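Local coordinates for protein ADP-ribose pyrophosphatase (Streptococcus suis, PDB 3O8S) that probably hydrolyses the pyrophosphate linkage of ADP-ribose or a related nucleoside diphosphate derivative, at residues 123-128 / 151-156; 85-90 / 165-170. All coordinates share one frame; numbering follows the deposited sequence.

Overall arrangement
Both contacts are antiparallel strand pairings in one mixed sheet of the Nudix domain, and they nest. From the N terminus, strand 70-79 turns back into strand 82-87, whose end, with the turn after it, forms 85-90, the first half of contact 2. The chain then runs through strand 93-99 and helix 106-118 to strand 120-132, which meets strand 145-157 at 123-128 / 151-156; contact 1 thus closes its loop inside the larger one. Strand 167-171 follows and closes that outer loop on 85-90. Strand 70-79 joins the two regions, pairing with 82-87 and, in parallel, with 145-157. The contact centres are about 19 Å apart.

Contact 1 (123-128 / 151-156)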
loop_
_atom_site.group_PDB
_atom_site.type_symbol
_atom_site.label_atom_id
_atom_site.label_comp_id
_atom_site.label_asym_id
_atom_site.label_seq_id
_atom_site.Cartn_x
_atom_site.Cartn_y
_atom_site.Cartn_z
ATOM N N GLU A 123 14.847 8.618 -4.555
ATOM C CA GLU A 123 14.296 7.463 -5.231
ATOM C C GLU A 123 13.456 6.672 -4.212
ATOM O O GLU A 123 13.912 6.427 -3.095
ATOM C CB GLU A 123 15.371 6.612 -5.938
ATOM C CG GLU A 123 16.595 6.221 -5.124
ATOM C CD GLU A 123 17.612 5.378 -5.876
ATOM O OE1 GLU A 123 17.929 5.703 -7.047
ATOM O OE2 GLU A 123 18.114 4.399 -5.278
ATOM N N ALA A 124 12.189 6.397 -4.564
ATOM C CA ALA A 124 11.247 5.621 -3.750
ATOM C C ALA A 124 11.797 4.217 -3.617
ATOM O O ALA A 124 12.226 3.642 -4.615
ATOM C CB ALA A 124 9.884 5.616 -4.404
ATOM N N GLN A 125 11.864 3.689 -2.394
ATOM C CA GLN A 125 12.544 2.426 -2.201
ATOM C C GLN A 125 11.697 1.310 -1.613
ATOM O O GLN A 125 11.787 0.177 -2.069
ATOM C CB GLN A 125 13.738 2.691 -1.253
ATOM C CG GLN A 125 14.815 1.640 -1.281
ATOM C CD GLN A 125 16.057 2.128 -0.582
ATOM O OE1 GLN A 125 16.992 2.598 -1.213
ATOM N NE2 GLN A 125 16.105 2.002 0.735
ATOM N N ARG A 126 10.974 1.597 -0.540
ATOM C CA ARG A 126 10.308 0.571 0.210
ATOM C C ARG A 126 9.036 1.098 0.800
ATOM O O ARG A 126 8.987 2.248 1.234
ATOM C CB ARG A 126 11.301 0.082 1.328
ATOM C CG ARG A 126 10.679 -0.569 2.599
ATOM C CD ARG A 126 11.777 -1.021 3.555
ATOM N NE ARG A 126 12.443 -2.214 3.005
ATOM C CZ ARG A 126 13.502 -2.808 3.527
ATOM N NH1 ARG A 126 14.075 -2.319 4.621
ATOM N NH2 ARG A 126 13.991 -3.904 2.974
ATOM N N VAL A 127 8.003 0.237 0.851
ATOM C CA VAL A 127 6.749 0.565 1.515
ATOM C C VAL A 127 6.959 0.219 2.997
ATOM O O VAL A 127 7.106 -0.951 3.352
ATOM C CB VAL A 127 5.484 -0.125 0.920
ATOM C CG1 VAL A 127 4.210 0.449 1.562
ATOM C CG2 VAL A 127 5.434 0.045 -0.598
ATOM N N VAL A 128 7.022 1.239 3.843
ATOM C CA VAL A 128 7.178 1.019 5.285
ATOM C C VAL A 128 5.860 0.433 5.836
ATOM O O VAL A 128 5.844 -0.549 6.588
ATOM C CB VAL A 128 7.565 2.333 6.047
ATOM C CG1 VAL A 128 7.631 2.095 7.554
ATOM C CG2 VAL A 128 8.867 2.956 5.525
ATOM N N LEU A 151 9.807 4.606 2.211
ATOM C CA LEU A 151 11.184 4.889 2.535
ATOM C C LEU A 151 11.858 5.285 1.228
ATOM O O LEU A 151 11.677 4.605 0.223
ATOM C CB LEU A 151 11.864 3.714 3.242
ATOM C CG LEU A 151 13.380 3.790 3.402
ATOM C CD1 LEU A 151 13.761 4.750 4.544
ATOM C CD2 LEU A 151 13.960 2.405 3.639
ATOM N N CYS A 152 12.509 6.458 1.222
ATOM C CA CYS A 152 13.187 7.015 0.059
ATOM C C CYS A 152 14.638 7.191 0.367
ATOM O O CYS A 152 15.028 7.485 1.495
ATOM C CB CYS A 152 12.574 8.338 -0.396
ATOM S SG CYS A 152 10.820 8.259 -0.854
ATOM N N ARG A 153 15.434 7.052 -0.666
ATOM C CA ARG A 153 16.854 7.169 -0.621
ATOM C C ARG A 153 17.225 8.523 -1.231
ATOM O O ARG A 153 16.762 8.846 -2.331
ATOM C CB ARG A 153 17.411 5.976 -1.403
ATOM C CG ARG A 153 18.895 5.973 -1.581
ATOM C CD ARG A 153 19.316 4.738 -2.354
ATOM N NE ARG A 153 20.766 4.709 -2.453
ATOM C CZ ARG A 153 21.457 5.210 -3.465
ATOM N NH1 ARG A 153 20.834 5.691 -4.531
ATOM N NH2 ARG A 153 22.780 5.178 -3.448
ATOM N N LEU A 154 18.032 9.319 -0.507
ATOM C CA LEU A 154 18.449 10.651 -0.965
ATOM C C LEU A 154 19.439 10.577 -2.137
ATOM O O LEU A 154 20.433 9.861 -2.052
ATOM C CB LEU A 154 19.090 11.451 0.196
ATOM C CG LEU A 154 19.563 12.906 -0.129
ATOM C CD1 LEU A 154 18.378 13.845 -0.411
ATOM C CD2 LEU A 154 20.413 13.465 0.981
ATOM N N LEU A 155 19.189 11.369 -3.200
ATOM C CA LEU A 155 20.098 11.488 -4.331
ATOM C C LEU A 155 20.852 12.789 -4.183
ATOM O O LEU A 155 22.060 12.785 -4.282
ATOM C CB LEU A 155 19.401 11.389 -5.707
ATOM C CG LEU A 155 18.573 10.113 -6.022
ATOM C CD1 LEU A 155 17.987 10.194 -7.408
ATOM C CD2 LEU A 155 19.399 8.810 -5.878
ATOM N N GLY A 156 20.155 13.875 -3.855
ATOM C CA GLY A 156 20.777 15.188 -3.678
ATOM C C GLY A 156 19.738 16.293 -3.630
ATOM O O GLY A 156 18.547 16.025 -3.494
#
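Glu123 and Arg153 exchange two backbone bonds at 2.9 Å (Glu123 N to Arg153 O, Arg153 N to Glu123 O) as an antiparallel pair, and their side chains run side by side from one face of the sheet. The Arg153 chain is stretched from CG to NE, with CG anti to the backbone N (chi1 175°), which carries its guanidinium alongside the carboxylate. Glu123 OE2 meets Arg153 NH1 at 3.1 Å in a salt bridge whose hydrogen bond is weak: the angle at the hydrogen is 141°, and the planes are 47° apart. Gln125 OE1 rests against the aliphatic part of Arg153, 3.4 Å from CD. The second carboxylate oxygen, Glu123 OE1, touches Leu155 CD2, the side chains crossing nearly at right angles.

Between Ala124 and Arg126 the register slips by one residue in a classic beta bulge: Leu151 O accepts from Gln125 N at 2.8 Å and Arg126 N at 3.2 Å, while Leu151 N donates to Arg126 O at 2.7 Å. Leu151 runs beside Gln125, CD2 3.6 Å from NE2, and Val128 CG2 lies 3.8 Å from Leu151 CB. The Arg126 guanidinium leads away to the carbonyls of Ser198 and Glu199 and to Glu202 of the second subunit.

Backbone bonds therefore carry the pairing, with one carbonyl gripped twice at the bulge; the bent salt bridge, near the surface, probably adds little, whereas buried Arg126 links the strand to the C-terminal region and the dimer partner.

Contact 2 (85-90 / 165-170); sequences LVQEND and TVASGF. With EDO (1,2-ethanediol), chain C.
An antiparallel pairing within the Nudix sheet joins the end of strand 82-87 to strand 167-171 and takes in Thr165 and Val166. The short axes run 155° apart, close to antiparallel. Leu85 and Gly169 exchange two backbone bonds, Leu85 N to Gly169 O at 3.0 Å and Gly169 N to Leu85 O at 3.1 Å. Further along, Gln87 N reaches Ala167 O at 2.9 Å in a nearly straight bond, though from 41° out of the carbonyl plane, and Val166 N donates to Gln87 O.

On one face Val86 leans on the methyl of Thr165: CG2 of Thr165 sits 3.8 Å from Val86 CB, the two side chains crossing at a slant. With Thr165 chi1 at 68°, CG2 lies anti to the carbonyl carbon and is aimed at Val86, while OG1 bonds to Glu117 O. On the other face the extended Gln87 chain brings OE1 to 3.7 Å from Ala167 CB and near Val166 CG2. Asn89 OD1 touches Val166 CG1 at 3.5 Å, their side chains roughly perpendicular.

Ser168 OG donates to O1 of an ethanediol at 2.7 Å, and Ala118 O is also bonded to this diol, probably a crystallisation additive.

Hydrogen bonding between the two segments therefore rests on the main chain, while the side chains meet through methyl groups and amide oxygens; Thr165 additionally ties the junction to the end of helix 106-118.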
loop_
_atom_site.group_PDB
_atom_site.type_symbol
_atom_site.label_atom_id
_atom_site.label_comp_id
_atom_site.label_asym_id
_atom_site.label_seq_id
_atom_site.Cartn_x
_atom_site.Cartn_y
_atom_site.Cartn_z
ATOM N N LEU A 85 12.390 16.329 7.683
ATOM C CA LEU A 85 11.075 16.917 7.979
ATOM C C LEU A 85 10.976 18.277 7.328
ATOM O O LEU A 85 11.986 18.970 7.192
ATOM C CB LEU A 85 10.798 17.024 9.498
ATOM C CG LEU A 85 10.806 15.700 10.283
ATOM C CD1 LEU A 85 10.908 15.944 11.750
ATOM C CD2 LEU A 85 9.618 14.808 9.942
ATOM N N VAL A 86 9.765 18.633 6.884
ATOM C CA VAL A 86 9.469 19.918 6.261
ATOM C C VAL A 86 8.504 20.678 7.163
ATOM O O VAL A 86 7.614 20.075 7.782
ATOM C CB VAL A 86 8.969 19.817 4.794
ATOM C CG1 VAL A 86 10.108 19.408 3.857
ATOM C CG2 VAL A 86 7.773 18.873 4.649
ATOM N N GLN A 87 8.707 21.992 7.272
ATOM C CA GLN A 87 7.887 22.848 8.121
ATOM C C GLN A 87 6.868 23.610 7.294
ATOM O O GLN A 87 7.210 24.163 6.242
ATOM C CB GLN A 87 8.774 23.829 8.896
ATOM C CG GLN A 87 8.065 24.536 10.046
ATOM C CD GLN A 87 8.918 25.606 10.670
ATOM O OE1 GLN A 87 9.699 26.279 9.996
ATOM N NE2 GLN A 87 8.783 25.784 11.973
ATOM N N GLU A 88 5.623 23.687 7.811
ATOM C CA GLU A 88 4.518 24.390 7.179
ATOM C C GLU A 88 4.265 25.742 7.859
ATOM O O GLU A 88 4.826 25.989 8.929
ATOM C CB GLU A 88 3.263 23.513 7.206
ATOM C CG GLU A 88 3.286 22.433 6.147
ATOM C CD GLU A 88 2.126 21.469 6.247
ATOM O OE1 GLU A 88 2.120 20.643 7.188
ATOM O OE2 GLU A 88 1.235 21.520 5.369
ATOM N N ASN A 89 3.427 26.614 7.235
ATOM C CA ASN A 89 3.091 27.973 7.720
ATOM C C ASN A 89 2.721 28.020 9.217
ATOM O O ASN A 89 3.104 28.968 9.896
ATOM C CB ASN A 89 1.941 28.589 6.904
ATOM C CG ASN A 89 2.289 28.997 5.489
ATOM O OD1 ASN A 89 3.452 29.006 5.069
ATOM N ND2 ASN A 89 1.272 29.361 4.720
ATOM N N ASP A 90 2.014 26.988 9.722
ATOM C CA ASP A 90 1.591 26.845 11.115
ATOM C C ASP A 90 2.745 26.464 12.096
ATOM O O ASP A 90 2.498 26.316 13.293
ATOM C CB ASP A 90 0.459 25.814 11.210
ATOM C CG ASP A 90 0.721 24.512 10.471
ATOM O OD1 ASP A 90 0.730 24.529 9.219
ATOM O OD2 ASP A 90 0.853 23.472 11.141
ATOM N N THR A 165 5.832 24.704 1.747
ATOM C CA THR A 165 6.644 24.626 2.969
ATOM C C THR A 165 7.568 25.820 3.075
ATOM O O THR A 165 7.781 26.524 2.082
ATOM C CB THR A 165 7.433 23.293 3.022
ATOM O OG1 THR A 165 8.438 23.275 2.005
ATOM C CG2 THR A 165 6.536 22.081 2.935
ATOM N N VAL A 166 8.126 26.047 4.285
ATOM C CA VAL A 166 8.936 27.246 4.575
ATOM C C VAL A 166 10.364 26.912 5.072
ATOM O O VAL A 166 11.217 27.796 5.075
ATOM C CB VAL A 166 8.185 28.200 5.563
ATOM C CG1 VAL A 166 6.954 28.809 4.898
ATOM C CG2 VAL A 166 7.788 27.492 6.865
ATOM N N ALA A 167 10.623 25.640 5.451
ATOM C CA ALA A 167 11.927 25.129 5.913
ATOM C C ALA A 167 11.949 23.598 5.891
ATOM O O ALA A 167 10.909 22.957 5.722
ATOM C CB ALA A 167 12.237 25.637 7.320
ATOM N N SER A 168 13.149 23.023 6.053
ATOM C CA SER A 168 13.414 21.588 6.090
ATOM C C SER A 168 14.694 21.321 6.884
ATOM O O SER A 168 15.505 22.219 7.072
ATOM C CB SER A 168 13.534 21.021 4.681
ATOM O OG SER A 168 14.729 21.509 4.097
ATOM N N GLY A 169 14.842 20.109 7.376
ATOM C CA GLY A 169 16.012 19.752 8.158
ATOM C C GLY A 169 16.054 18.283 8.494
ATOM O O GLY A 169 15.043 17.588 8.370
ATOM N N PHE A 170 17.234 17.798 8.897
ATOM C CA PHE A 170 17.397 16.421 9.347
ATOM C C PHE A 170 17.350 16.436 10.855
ATOM O O PHE A 170 18.076 17.204 11.502
ATOM C CB PHE A 170 18.671 15.780 8.804
ATOM C CG PHE A 170 18.537 15.414 7.349
ATOM C CD1 PHE A 170 17.945 14.210 6.968
ATOM C CD2 PHE A 170 19.013 16.266 6.354
ATOM C CE1 PHE A 170 17.819 13.873 5.623
ATOM C CE2 PHE A 170 18.899 15.917 5.005
ATOM C CZ PHE A 170 18.308 14.719 4.649
HETATM C C1 EDO C . 17.043 20.188 2.188
HETATM O O1 EDO C . 15.669 19.731 2.310
HETATM C C2 EDO C . 18.091 19.304 2.861
HETATM O O2 EDO C . 18.072 19.515 4.276
#